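Local structure of aminoacyl carrier protein (4H2W) at residues C[60-65]-C[81-86]. The protein carries alanine, glycine or serine as a thioester on a 4'-phosphopantetheine arm, after charging by the Atu2573 ligase. Residues are numbered along the deposited sequence; the frame is centred on the assembly and turned at random.
Sequences QLMLGI and KSFASI
Met62 on helix 55-68 faces Phe83 in the loop that leads into helix 86-94, and their CA atoms, 7.8 Å apart, are the nearest across the two segments. Phe83 spans this gap with its ring. Its CG stands anti to the carbonyl carbon (chi1 -63°), and the CB bond already points at the helix. The far end of the ring reaches the start of the Met62 side chain. Phe83 CZ lies 3.4 Å from Met62 CG, which is tight, and 3.6 Å from Met62 CB. Phe83 CE2 also approaches the backbone, 3.6 Å from Met62 CA. Met62 thus touches the ring with CA, CB and CG, and not with its thioether end. The Met62 chain bends at chi2 (-84°), which carries that end away from the loop. Leu61 meets the ring more loosely, through one methyl: Leu61 CD2 is 4.1 Å from Phe83 CD2. Both approaches to the ring are oblique.

The Phe73 ring meets that of Phe83 with the planes at about 50°, and Phe73 also touches Met62. Ile89 of helix 86-94 packs on both Leu61 and Phe83, while Tyr49 of helix 48-51 touches Phe83. Side chains of another protein chain also pack on Met62 and Phe83.

The contact joins helix 55-68 to the segment before helix 86-94, and its centre lies about 3 Å from the centre of the chain. The Phe83 side chain is about 10 Å from that of Ser55, the predicted cofactor attachment site, and as far from a bound 4'-phosphopantetheine. The contact is apolar, made by buried side chains. Between these two segments, the association probably rests on dispersion and the exclusion of water rather than on directed polar bonds.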
ATOM      1  N   GLN C  60      21.488 -19.036  15.143  1.00 53.32           N
ATOM      2  CA  GLN C  60      21.501 -20.353  14.513  1.00 57.02           C
ATOM      3  C   GLN C  60      22.324 -21.317  15.366  1.00 60.05           C
ATOM      4  O   GLN C  60      21.883 -22.427  15.661  1.00 56.93           O
ATOM      5  CB  GLN C  60      22.076 -20.277  13.094  1.00 59.10           C
ATOM      6  CG  GLN C  60      21.164 -19.589  12.089  1.00 54.50           C
ATOM      7  CD  GLN C  60      19.832 -20.295  11.943  1.00 65.30           C
ATOM      8  OE1 GLN C  60      19.767 -21.422  11.449  1.00 65.81           O
ATOM      9  NE2 GLN C  60      18.759 -19.639  12.380  1.00 64.18           N
ATOM     10  N   LEU C  61      23.517 -20.876  15.757  1.00 53.17           N
ATOM     11  CA  LEU C  61      24.390 -21.647  16.639  1.00 51.59           C
ATOM     12  C   LEU C  61      23.657 -22.071  17.898  1.00 51.05           C
ATOM     13  O   LEU C  61      23.720 -23.229  18.305  1.00 51.75           O
ATOM     14  CB  LEU C  61      25.618 -20.826  17.030  1.00 50.24           C
ATOM     15  CG  LEU C  61      26.429 -21.393  18.196  1.00 49.44           C
ATOM     16  CD1 LEU C  61      27.080 -22.708  17.794  1.00 52.57           C
ATOM     17  CD2 LEU C  61      27.476 -20.392  18.670  1.00 42.64           C
ATOM     18  N   MET C  62      22.965 -21.117  18.510  1.00 48.26           N
ATOM     19  CA  MET C  62      22.155 -21.373  19.692  1.00 42.07           C
ATOM     20  C   MET C  62      21.098 -22.437  19.403  1.00 52.83           C
ATOM     21  O   MET C  62      20.801 -23.273  20.259  1.00 51.17           O
ATOM     22  CB  MET C  62      21.509 -20.069  20.167  1.00 44.92           C
ATOM     23  CG  MET C  62      20.521 -20.203  21.313  1.00 49.30           C
ATOM     24  SD  MET C  62      18.859 -20.644  20.772  1.00 55.81           S
ATOM     25  CE  MET C  62      17.985 -20.556  22.315  1.00 38.38           C
ATOM     26  N   LEU C  63      20.529 -22.396  18.201  1.00 46.68           N
ATOM     27  CA  LEU C  63      19.526 -23.385  17.796  1.00 60.07           C
ATOM     28  C   LEU C  63      20.181 -24.745  17.550  1.00 52.82           C
ATOM     29  O   LEU C  63      19.561 -25.791  17.740  1.00 55.52           O
ATOM     30  CB  LEU C  63      18.765 -22.919  16.548  1.00 52.19           C
ATOM     31  CG  LEU C  63      17.828 -21.715  16.706  1.00 57.12           C
ATOM     32  CD1 LEU C  63      17.198 -21.321  15.371  1.00 52.19           C
ATOM     33  CD2 LEU C  63      16.759 -21.993  17.751  1.00 41.78           C
ATOM     34  N   GLY C  64      21.438 -24.722  17.125  1.00 56.71           N
ATOM     35  CA  GLY C  64      22.203 -25.942  16.940  1.00 63.19           C
ATOM     36  C   GLY C  64      22.546 -26.608  18.260  1.00 65.38           C
ATOM     37  O   GLY C  64      22.443 -27.831  18.385  1.00 64.85           O
ATOM     38  N   ILE C  65      22.952 -25.798  19.240  1.00 60.31           N
ATOM     39  CA  ILE C  65      23.223 -26.264  20.601  1.00 58.41           C
ATOM     40  C   ILE C  65      21.935 -26.791  21.239  1.00 60.10           C
ATOM     41  O   ILE C  65      21.969 -27.571  22.190  1.00 70.73           O
ATOM     42  CB  ILE C  65      23.842 -25.135  21.481  1.00 55.64           C
ATOM     43  CG1 ILE C  65      25.098 -24.559  20.827  1.00 56.97           C
ATOM     44  CG2 ILE C  65      24.203 -25.637  22.862  1.00 58.31           C
ATOM     45  CD1 ILE C  65      26.308 -25.470  20.901  1.00 59.85           C
ATOM     46  N   LYS C  81      26.463 -12.986  25.995  1.00 42.08           N
ATOM     47  CA  LYS C  81      27.415 -13.491  26.985  1.00 42.17           C
ATOM     48  C   LYS C  81      27.490 -15.021  27.021  1.00 50.37           C
ATOM     49  O   LYS C  81      28.581 -15.590  27.120  1.00 45.67           O
ATOM     50  CB  LYS C  81      27.076 -12.945  28.373  1.00 44.84           C
ATOM     51  N   SER C  82      26.336 -15.680  26.936  1.00 43.92           N
ATOM     52  CA  SER C  82      26.277 -17.142  26.936  1.00 42.78           C
ATOM     53  C   SER C  82      26.991 -17.788  25.745  1.00 41.99           C
ATOM     54  O   SER C  82      27.302 -18.978  25.774  1.00 46.74           O
ATOM     55  CB  SER C  82      24.828 -17.622  26.978  1.00 39.63           C
ATOM     56  OG  SER C  82      24.197 -17.241  28.186  1.00 48.12           O
ATOM     57  N   PHE C  83      27.258 -17.008  24.704  1.00 37.02           N
ATOM     58  CA  PHE C  83      27.807 -17.566  23.469  1.00 38.10           C
ATOM     59  C   PHE C  83      29.086 -16.858  23.045  1.00 45.64           C
ATOM     60  O   PHE C  83      29.485 -16.916  21.878  1.00 44.04           O
ATOM     61  CB  PHE C  83      26.753 -17.518  22.351  1.00 47.84           C
ATOM     62  CG  PHE C  83      25.533 -18.353  22.642  1.00 43.57           C
ATOM     63  CD1 PHE C  83      24.496 -17.844  23.413  1.00 39.26           C
ATOM     64  CD2 PHE C  83      25.439 -19.654  22.173  1.00 44.32           C
ATOM     65  CE1 PHE C  83      23.392 -18.614  23.706  1.00 51.21           C
ATOM     66  CE2 PHE C  83      24.333 -20.427  22.459  1.00 48.34           C
ATOM     67  CZ  PHE C  83      23.310 -19.910  23.229  1.00 50.01           C
ATOM     68  N   ALA C  84      29.724 -16.192  24.006  1.00 48.09           N
ATOM     69  CA  ALA C  84      30.937 -15.425  23.749  1.00 48.12           C
ATOM     70  C   ALA C  84      32.106 -16.340  23.409  1.00 54.18           C
ATOM     71  O   ALA C  84      32.989 -15.980  22.631  1.00 53.39           O
ATOM     72  CB  ALA C  84      31.276 -14.568  24.955  1.00 45.66           C
ATOM     73  N   SER C  85      32.101 -17.530  23.998  1.00 54.77           N
ATOM     74  CA  SER C  85      33.179 -18.482  23.794  1.00 57.29           C
ATOM     75  C   SER C  85      32.673 -19.906  23.985  1.00 48.03           C
ATOM     76  O   SER C  85      31.654 -20.137  24.643  1.00 48.79           O
ATOM     77  CB  SER C  85      34.324 -18.206  24.775  1.00 40.29           C
ATOM     78  OG  SER C  85      33.952 -18.561  26.098  1.00 47.64           O
ATOM     79  N   ILE C  86      33.405 -20.856  23.411  1.00 52.20           N
ATOM     80  CA  ILE C  86      33.114 -22.277  23.568  1.00 43.38           C
ATOM     81  C   ILE C  86      32.984 -22.646  25.046  1.00 50.83           C
ATOM     82  O   ILE C  86      32.057 -23.358  25.447  1.00 44.90           O
ATOM     83  CB  ILE C  86      34.217 -23.118  22.899  1.00 54.03           C
ATOM     84  CG1 ILE C  86      34.243 -22.831  21.398  1.00 41.47           C
ATOM     85  CG2 ILE C  86      34.021 -24.602  23.180  1.00 52.04           C
ATOM     86  CD1 ILE C  86      35.424 -23.408  20.685  1.00 56.31           C
TER